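Local coordinates for STING-associated CdnE c-di-GMP synthase (Flavobacteriaceae, PDB 6WT8), which synthesises the cyclic dinucleotide c-di-GMP, probably from GTP, as a CD-NTase thought to signal to a bacterial STING in CBASS anti-phage defence, at residues T111-E116 with Y150-Q154; L169-T175 with I184-V188; I178-N182 with I221-K225. All coordinates share one frame; numbering follows the deposited sequence.

Contact 1: residues T111-E116 with Y150-Q154; sequences TNKSSE and YQGNQ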
loop_
_atom_site.group_PDB
_atom_site.type_symbol
_atom_site.label_atom_id
_atom_site.label_comp_id
_atom_site.label_asym_id
_atom_site.label_seq_id
_atom_site.Cartn_x
_atom_site.Cartn_y
_atom_site.Cartn_z
ATOM N N THR A 111 -3.723 9.152 18.813
ATOM C CA THR A 111 -4.308 9.436 20.112
ATOM C C THR A 111 -5.573 8.598 20.309
ATOM O O THR A 111 -6.327 8.361 19.356
ATOM C CB THR A 111 -4.620 10.921 20.215
ATOM O OG1 THR A 111 -5.437 11.346 19.102
ATOM C CG2 THR A 111 -3.321 11.690 20.292
ATOM N N ASN A 112 -5.752 8.043 21.520
ATOM C CA ASN A 112 -6.775 7.001 21.676
ATOM C C ASN A 112 -7.780 7.329 22.781
ATOM O O ASN A 112 -8.537 6.428 23.172
ATOM C CB ASN A 112 -6.123 5.622 21.931
ATOM C CG ASN A 112 -5.314 5.590 23.234
ATOM O OD1 ASN A 112 -5.389 6.517 24.056
ATOM N ND2 ASN A 112 -4.543 4.522 23.425
ATOM N N LYS A 113 -7.791 8.558 23.272
ATOM C CA LYS A 113 -8.734 9.058 24.282
ATOM C C LYS A 113 -10.019 9.599 23.697
ATOM O O LYS A 113 -11.024 9.719 24.418
ATOM C CB LYS A 113 -8.151 10.238 25.035
ATOM C CG LYS A 113 -6.902 9.977 25.770
ATOM C CD LYS A 113 -7.119 8.890 26.754
ATOM C CE LYS A 113 -6.249 9.130 27.964
ATOM N NZ LYS A 113 -5.895 7.799 28.528
ATOM N N SER A 114 -9.939 10.106 22.473
ATOM C CA SER A 114 -11.073 10.679 21.772
ATOM C C SER A 114 -10.864 10.377 20.307
ATOM O O SER A 114 -9.747 10.077 19.875
ATOM C CB SER A 114 -11.187 12.189 21.994
ATOM O OG SER A 114 -10.014 12.832 21.537
ATOM N N SER A 115 -11.961 10.346 19.574
ATOM C CA SER A 115 -11.905 10.022 18.168
ATOM C C SER A 115 -12.817 10.977 17.414
ATOM O O SER A 115 -13.819 11.450 17.937
ATOM C CB SER A 115 -12.343 8.581 17.939
ATOM O OG SER A 115 -12.290 8.247 16.573
ATOM N N GLU A 116 -12.472 11.226 16.174
ATOM C CA GLU A 116 -13.410 11.837 15.253
ATOM C C GLU A 116 -14.358 10.749 14.747
ATOM O O GLU A 116 -14.013 9.564 14.752
ATOM C CB GLU A 116 -12.638 12.461 14.095
ATOM C CG GLU A 116 -11.620 13.563 14.536
ATOM C CD GLU A 116 -12.319 14.726 15.156
ATOM O OE1 GLU A 116 -13.272 15.220 14.542
ATOM O OE2 GLU A 116 -11.918 15.134 16.261
ATOM N N TYR A 150 -15.653 14.745 24.692
ATOM C CA TYR A 150 -14.296 14.628 25.219
ATOM C C TYR A 150 -13.979 15.692 26.277
ATOM O O TYR A 150 -14.238 16.879 26.073
ATOM C CB TYR A 150 -13.265 14.717 24.094
ATOM C CG TYR A 150 -11.856 14.500 24.580
ATOM C CD1 TYR A 150 -11.583 13.560 25.572
ATOM C CD2 TYR A 150 -10.794 15.215 24.042
ATOM C CE1 TYR A 150 -10.302 13.347 26.030
ATOM C CE2 TYR A 150 -9.504 15.007 24.483
ATOM C CZ TYR A 150 -9.257 14.071 25.480
ATOM O OH TYR A 150 -7.965 13.857 25.922
ATOM N N GLN A 151 -13.385 15.237 27.389
ATOM C CA GLN A 151 -13.045 16.109 28.513
ATOM C C GLN A 151 -11.848 17.016 28.220
ATOM O O GLN A 151 -11.753 18.114 28.784
ATOM C CB GLN A 151 -12.748 15.263 29.756
ATOM C CG GLN A 151 -13.918 14.442 30.272
ATOM C CD GLN A 151 -14.860 15.263 31.116
ATOM O OE1 GLN A 151 -15.835 15.821 30.615
ATOM N NE2 GLN A 151 -14.572 15.351 32.403
ATOM N N GLY A 152 -10.921 16.574 27.379
ATOM C CA GLY A 152 -9.715 17.319 27.044
ATOM C C GLY A 152 -9.840 18.085 25.740
ATOM O O GLY A 152 -10.934 18.481 25.321
ATOM N N ASN A 153 -8.704 18.294 25.077
ATOM C CA ASN A 153 -8.677 19.020 23.811
ATOM C C ASN A 153 -7.950 18.150 22.786
ATOM O O ASN A 153 -6.744 17.946 22.907
ATOM C CB ASN A 153 -7.993 20.385 24.000
ATOM C CG ASN A 153 -8.118 21.295 22.783
ATOM O OD1 ASN A 153 -7.637 20.969 21.697
ATOM N ND2 ASN A 153 -8.735 22.469 22.974
ATOM N N GLN A 154 -8.681 17.655 21.779
ATOM C CA GLN A 154 -8.122 16.743 20.774
ATOM C C GLN A 154 -6.906 17.343 20.062
ATOM O O GLN A 154 -5.867 16.681 19.908
ATOM C CB GLN A 154 -9.210 16.383 19.756
ATOM C CG GLN A 154 -8.710 15.640 18.525
ATOM C CD GLN A 154 -8.387 14.191 18.814
ATOM O OE1 GLN A 154 -9.253 13.306 18.646
ATOM N NE2 GLN A 154 -7.135 13.928 19.264
#
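Tyr-150, the first residue of 150-154, lays its ring against the corner of 111-116. With CG anti to the backbone N (chi1 -176°), the ring presents one face to Ser-114, whose CB lies 3.7 Å from the ring centroid and 20° off the normal, a CH-pi contact over the face. Lys-113 adds a looser touch at the far end of the ring, its CB 3.7 Å from Tyr-150 OH; that hydroxyl has its hydrogen bond with Asp-157. Against the opposite face lies Gly-152 N, 3.3 Å above the plane, so the ring is sandwiched between its own loop and Ser-114. Asn-153 follows as the N-cap of helix 154-172, with OD1 accepting from the backbone N of Asp-156.

Gln-154, at the start of that helix, bends at chi2 (75°) and carries its amide to the first segment. Gln-154 NE2 donates to Thr-111 OG1 at 3.1 Å, with the hydroxyl tilted from the amide plane. Gln-154 OE1 takes a weak hydrogen bond from Ser-114 OG at 3.0 Å and is also hydrogen-bonded to Thr-201 OG1. Both ends of the amide are therefore engaged, which should oppose a flip.

The contact lies near the protein surface, where strand 106-112 turns a corner at Lys-113 into strand 114-117. Both strands pair in parallel with strand 192-204, and the amide of Gln-154 joins the start of helix 154-172 to all three.

Contact 2: residues L169-T175 with I184-V188; sequences LSSTYKT and IYVKV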
loop_
_atom_site.group_PDB
_atom_site.type_symbol
_atom_site.label_atom_id
_atom_site.label_comp_id
_atom_site.label_asym_id
_atom_site.label_seq_id
_atom_site.Cartn_x
_atom_site.Cartn_y
_atom_site.Cartn_z
ATOM N N LEU A 169 12.628 11.669 20.840
ATOM C CA LEU A 169 13.425 11.074 19.772
ATOM C C LEU A 169 14.754 11.804 19.616
ATOM O O LEU A 169 15.793 11.178 19.358
ATOM C CB LEU A 169 12.605 11.075 18.465
ATOM C CG LEU A 169 11.389 10.141 18.534
ATOM C CD1 LEU A 169 10.443 10.436 17.341
ATOM C CD2 LEU A 169 11.789 8.646 18.552
ATOM N N SER A 170 14.753 13.136 19.777
ATOM C CA SER A 170 16.001 13.874 19.643
ATOM C C SER A 170 16.971 13.553 20.761
ATOM O O SER A 170 18.178 13.739 20.584
ATOM C CB SER A 170 15.729 15.379 19.644
ATOM O OG SER A 170 15.012 15.737 18.495
ATOM N N SER A 171 16.460 13.183 21.933
ATOM C CA SER A 171 17.350 12.828 23.030
ATOM C C SER A 171 17.873 11.405 22.918
ATOM O O SER A 171 18.857 11.071 23.589
ATOM C CB SER A 171 16.637 13.028 24.368
ATOM O OG SER A 171 15.652 12.074 24.608
ATOM N N THR A 172 17.283 10.576 22.056
ATOM C CA THR A 172 17.612 9.164 21.879
ATOM C C THR A 172 18.472 8.923 20.654
ATOM O O THR A 172 19.446 8.163 20.715
ATOM C CB THR A 172 16.324 8.341 21.739
ATOM O OG1 THR A 172 15.510 8.507 22.895
ATOM C CG2 THR A 172 16.638 6.851 21.528
ATOM N N TYR A 173 18.175 9.606 19.557
ATOM C CA TYR A 173 18.830 9.362 18.282
ATOM C C TYR A 173 19.631 10.580 17.852
ATOM O O TYR A 173 19.167 11.721 17.973
ATOM C CB TYR A 173 17.782 9.002 17.191
ATOM C CG TYR A 173 17.046 7.724 17.501
ATOM C CD1 TYR A 173 17.643 6.485 17.250
ATOM C CD2 TYR A 173 15.801 7.745 18.131
ATOM C CE1 TYR A 173 16.988 5.306 17.576
ATOM C CE2 TYR A 173 15.113 6.530 18.426
ATOM C CZ TYR A 173 15.740 5.334 18.166
ATOM O OH TYR A 173 15.078 4.173 18.507
ATOM N N LYS A 174 20.833 10.330 17.336
ATOM C CA LYS A 174 21.705 11.415 16.891
ATOM C C LYS A 174 21.062 12.286 15.814
ATOM O O LYS A 174 21.211 13.513 15.838
ATOM C CB LYS A 174 23.025 10.833 16.383
ATOM C CG LYS A 174 23.981 11.858 15.872
ATOM C CD LYS A 174 25.148 11.199 15.128
ATOM C CE LYS A 174 26.190 12.222 14.706
ATOM N NZ LYS A 174 27.061 12.599 15.851
ATOM N N THR A 175 20.416 11.680 14.813
ATOM C CA THR A 175 19.916 12.426 13.662
ATOM C C THR A 175 18.410 12.242 13.575
ATOM O O THR A 175 17.933 11.120 13.365
ATOM C CB THR A 175 20.573 11.942 12.378
ATOM O OG1 THR A 175 21.988 12.064 12.528
ATOM C CG2 THR A 175 20.131 12.769 11.174
ATOM N N ILE A 184 7.900 13.046 11.815
ATOM C CA ILE A 184 9.255 13.165 12.350
ATOM C C ILE A 184 10.122 12.091 11.698
ATOM O O ILE A 184 9.722 10.931 11.672
ATOM C CB ILE A 184 9.248 12.994 13.878
ATOM C CG1 ILE A 184 8.402 14.091 14.558
ATOM C CG2 ILE A 184 10.710 13.075 14.433
ATOM C CD1 ILE A 184 8.012 13.668 16.014
ATOM N N TYR A 185 11.293 12.441 11.187
ATOM C CA TYR A 185 12.115 11.471 10.468
ATOM C C TYR A 185 13.288 11.065 11.359
ATOM O O TYR A 185 14.075 11.915 11.771
ATOM C CB TYR A 185 12.638 12.066 9.155
ATOM C CG TYR A 185 12.971 11.061 8.056
ATOM C CD1 TYR A 185 12.194 9.916 7.875
ATOM C CD2 TYR A 185 14.018 11.286 7.181
ATOM C CE1 TYR A 185 12.466 8.997 6.842
ATOM C CE2 TYR A 185 14.310 10.387 6.151
ATOM C CZ TYR A 185 13.533 9.251 5.980
ATOM O OH TYR A 185 13.814 8.352 4.957
ATOM N N VAL A 186 13.376 9.776 11.693
ATOM C CA VAL A 186 14.349 9.271 12.655
ATOM C C VAL A 186 15.366 8.400 11.950
ATOM O O VAL A 186 14.984 7.456 11.254
ATOM C CB VAL A 186 13.660 8.457 13.754
ATOM C CG1 VAL A 186 14.688 7.998 14.771
ATOM C CG2 VAL A 186 12.559 9.311 14.378
ATOM N N LYS A 187 16.647 8.652 12.190
ATOM C CA LYS A 187 17.683 7.743 11.688
ATOM C C LYS A 187 17.981 6.745 12.798
ATOM O O LYS A 187 18.685 7.062 13.768
ATOM C CB LYS A 187 18.914 8.526 11.257
ATOM C CG LYS A 187 18.651 9.338 9.993
ATOM C CD LYS A 187 19.965 9.867 9.418
ATOM C CE LYS A 187 20.852 8.748 8.913
ATOM N NZ LYS A 187 20.291 8.207 7.635
ATOM N N VAL A 188 17.431 5.528 12.669
ATOM C CA VAL A 188 17.736 4.458 13.620
ATOM C C VAL A 188 19.091 3.864 13.261
ATOM O O VAL A 188 19.414 3.727 12.086
ATOM C CB VAL A 188 16.598 3.427 13.595
ATOM C CG1 VAL A 188 16.800 2.302 14.635
ATOM C CG2 VAL A 188 15.239 4.100 13.802
HETATM O O HOH W 1 20.694 8.753 14.446
#
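Apolar packing joins Leu-169 and Tyr-173 to the strand residues Ile-184, Val-186 and Val-188. Leu-169 uses a single branch: CD1 reaches Val-186 CG2 at 3.8 Å and Ile-184 CG2 at 3.9 Å. Tyr-173 receives Val-186 CG1 over one ring face, 3.8 Å from the centroid and 24° off the normal, a CH-pi contact offset toward the rim. Val-186 divides its branches between these partners, since CG1, anti to the backbone N (chi1 -178°), meets the tyrosine while CG2 meets the leucine. Thr-172 CG2 lies against the opposite face of the ring, and Val-188 approaches its CE1 more loosely.

Polar contacts lie farther along the chain. Lys-187 N donates to Thr-175 O at 3.0 Å, with an N-H...O angle of 162°. One water bridges the same two residues, accepting from Thr-175 N and donating to Lys-187 O at 2.7 Å, so both backbone polar groups of Lys-187 are engaged.

Aliphatic packing flanks this link. The two side chains run side by side in the same direction, with Thr-175 CG2 and Lys-187 CD at 3.4 Å, tighter than usual for carbons; the lysine ammonium beyond forms a salt bridge with Asp-194.

The arrangement is a beta hairpin of strands 176-177 and 184-189 packed against the C-terminal end of helix 154-172, the Thr-175 bond carrying its antiparallel pairing one step beyond strand 176-177.

Contact 3: residues I178-N182 with I221-K225; sequences IEKEN and IYNKK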
loop_
_atom_site.group_PDB
_atom_site.type_symbol
_atom_site.label_atom_id
_atom_site.label_comp_id
_atom_site.label_asym_id
_atom_site.label_seq_id
_atom_site.Cartn_x
_atom_site.Cartn_y
_atom_site.Cartn_z
ATOM N N ILE A 178 12.998 17.202 12.671
ATOM C CA ILE A 178 11.768 17.617 13.311
ATOM C C ILE A 178 11.079 18.735 12.546
ATOM O O ILE A 178 10.052 19.258 13.023
ATOM C CB ILE A 178 11.980 18.045 14.775
ATOM C CG1 ILE A 178 12.819 19.322 14.799
ATOM C CG2 ILE A 178 12.563 16.919 15.607
ATOM C CD1 ILE A 178 12.734 20.137 16.106
ATOM N N GLU A 179 11.565 19.071 11.357
ATOM C CA GLU A 179 11.014 20.212 10.628
ATOM C C GLU A 179 9.923 19.871 9.618
ATOM O O GLU A 179 9.340 20.803 9.047
ATOM C CB GLU A 179 12.150 20.984 9.925
ATOM C CG GLU A 179 13.099 21.631 10.920
ATOM C CD GLU A 179 12.358 22.502 11.940
ATOM O OE1 GLU A 179 11.369 23.162 11.550
ATOM O OE2 GLU A 179 12.746 22.527 13.134
ATOM N N LYS A 180 9.620 18.594 9.372
ATOM C CA LYS A 180 8.584 18.249 8.389
ATOM C C LYS A 180 7.204 18.395 9.011
ATOM O O LYS A 180 7.034 18.220 10.217
ATOM C CB LYS A 180 8.734 16.829 7.832
ATOM C CG LYS A 180 10.119 16.553 7.240
ATOM C CD LYS A 180 10.080 15.343 6.287
ATOM C CE LYS A 180 9.933 14.023 6.991
ATOM N NZ LYS A 180 10.123 12.854 6.054
ATOM N N GLU A 181 6.218 18.717 8.165
ATOM C CA GLU A 181 4.891 19.083 8.657
ATOM C C GLU A 181 4.180 17.873 9.224
ATOM O O GLU A 181 3.488 17.981 10.248
ATOM C CB GLU A 181 4.000 19.623 7.543
ATOM C CG GLU A 181 4.459 20.769 6.728
ATOM C CD GLU A 181 3.413 21.043 5.679
ATOM O OE1 GLU A 181 3.143 20.126 4.859
ATOM O OE2 GLU A 181 2.806 22.126 5.733
ATOM N N ASN A 182 4.249 16.750 8.518
ATOM C CA ASN A 182 3.369 15.627 8.789
ATOM C C ASN A 182 4.094 14.427 9.382
ATOM O O ASN A 182 3.453 13.416 9.661
ATOM C CB ASN A 182 2.639 15.209 7.499
ATOM C CG ASN A 182 1.589 16.213 7.067
ATOM O OD1 ASN A 182 0.791 16.713 7.868
ATOM N ND2 ASN A 182 1.599 16.537 5.782
ATOM N N ILE A 221 -4.218 12.681 10.107
ATOM C CA ILE A 221 -2.836 12.987 10.486
ATOM C C ILE A 221 -2.700 14.446 10.901
ATOM O O ILE A 221 -3.173 15.360 10.209
ATOM C CB ILE A 221 -1.919 12.664 9.303
ATOM C CG1 ILE A 221 -1.924 11.140 9.133
ATOM C CG2 ILE A 221 -0.473 13.094 9.553
ATOM C CD1 ILE A 221 -1.243 10.654 7.816
ATOM N N TYR A 222 -1.970 14.682 12.001
ATOM C CA TYR A 222 -1.708 16.035 12.484
ATOM C C TYR A 222 -0.590 16.732 11.707
ATOM O O TYR A 222 0.499 16.184 11.553
ATOM C CB TYR A 222 -1.324 15.967 13.961
ATOM C CG TYR A 222 -1.061 17.353 14.558
ATOM C CD1 TYR A 222 -2.079 18.262 14.693
ATOM C CD2 TYR A 222 0.209 17.723 14.940
ATOM C CE1 TYR A 222 -1.862 19.540 15.237
ATOM C CE2 TYR A 222 0.440 18.988 15.496
ATOM C CZ TYR A 222 -0.600 19.893 15.601
ATOM O OH TYR A 222 -0.370 21.149 16.159
ATOM N N ASN A 223 -0.865 17.931 11.220
ATOM C CA ASN A 223 0.103 18.765 10.529
ATOM C C ASN A 223 0.642 19.810 11.495
ATOM O O ASN A 223 -0.109 20.641 11.998
ATOM C CB ASN A 223 -0.571 19.455 9.345
ATOM C CG ASN A 223 0.414 20.324 8.541
ATOM O OD1 ASN A 223 1.118 21.144 9.095
ATOM N ND2 ASN A 223 0.465 20.093 7.224
ATOM N N LYS A 224 1.945 19.757 11.777
ATOM C CA LYS A 224 2.530 20.623 12.815
ATOM C C LYS A 224 2.547 22.091 12.409
ATOM O O LYS A 224 2.405 22.963 13.262
ATOM C CB LYS A 224 3.964 20.158 13.082
ATOM C CG LYS A 224 4.755 21.027 14.021
ATOM C CD LYS A 224 6.180 20.551 14.125
ATOM C CE LYS A 224 6.981 21.380 15.139
ATOM N NZ LYS A 224 8.415 21.065 14.880
ATOM N N LYS A 225 2.675 22.347 11.119
ATOM C CA LYS A 225 2.789 23.715 10.616
ATOM C C LYS A 225 1.439 24.412 10.650
ATOM O O LYS A 225 1.344 25.563 11.082
ATOM C CB LYS A 225 3.364 23.704 9.195
ATOM C CG LYS A 225 4.062 25.013 8.818
ATOM C CD LYS A 225 4.444 25.083 7.334
ATOM C CE LYS A 225 5.373 23.949 6.884
ATOM N NZ LYS A 225 6.681 23.837 7.609
HETATM O O HOH W 2 2.925 16.340 12.963
HETATM O O HOH W 3 2.144 13.754 12.020
HETATM O O HOH W 4 -0.857 18.291 5.305
#
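Glu-181 O accepts a short, nearly straight bond from Lys-224 N, 2.8 Å with an N-H...O angle of 175°. Asn-223 CA adds a CA-H...O contact to the same oxygen. The Glu-181 side chain, extended beyond CG, passes obliquely over Asn-223 and Lys-225. Glu-181 OE2 takes a weak hydrogen bond from Asn-223 ND2 at 3.4 Å, the carboxylate and amide planes 82° apart. Glu-181 CG packs on Lys-225 CE at 3.3 Å. Carboxylate and ammonium make no salt bridge: Glu-181 OE2 and Lys-225 NZ stay 4.6 Å apart. Cut back to an alanine here, the Glu-181 side chain would lack CG and the carboxylate, and Asn-223 ND2 is likely to be left without this weak partner and the Lys-225 chain to turn more freely.

Next to this, a water accepts from both Asn-182 ND2 and Asn-223 ND2, bridging two amides turned 88° to each other. At the other end of the loop, the fully extended Lys-224 chain brings NZ to Ile-178 O at 3.1 Å.

Farther out, Asn-223 OD1 accepts from Thr-226 N and weakly from Lys-225 N, which fixes the turn of its amide, and Asn-182 OD1 bonds to Asn-230 ND2. Glu-166 of helix 154-172 forms a salt bridge with Lys-224 NZ, and Arg-162 of that helix donates to Lys-180 O. The loop between strands 176-177 and 184-189 thus meets the one after strand 218-221 beside helix 154-172, with strand 192-204 touched by Ile-221.

Following the chain from the N terminus, the first of the three contacts opens on strands 106-112 and 114-117, and contact 1 closes a mainly helical excursion of 33 residues when the chain returns at the start of helix 154-172. Contact 2 then opens at the end of that helix and closes after only eight residues, on strand 184-189. Contact 3 begins within this short loop, at 178-182, and closes much later at 221-225, so contacts 2 and 3 cross; they also touch, through Lys-180 near Tyr-185. Contact 1 stands in series before both. Contacts 1 and 2, their centres about 27 Å apart, tie opposite ends of helix 154-172 to one sheet, while contact 3 joins two loops beside it.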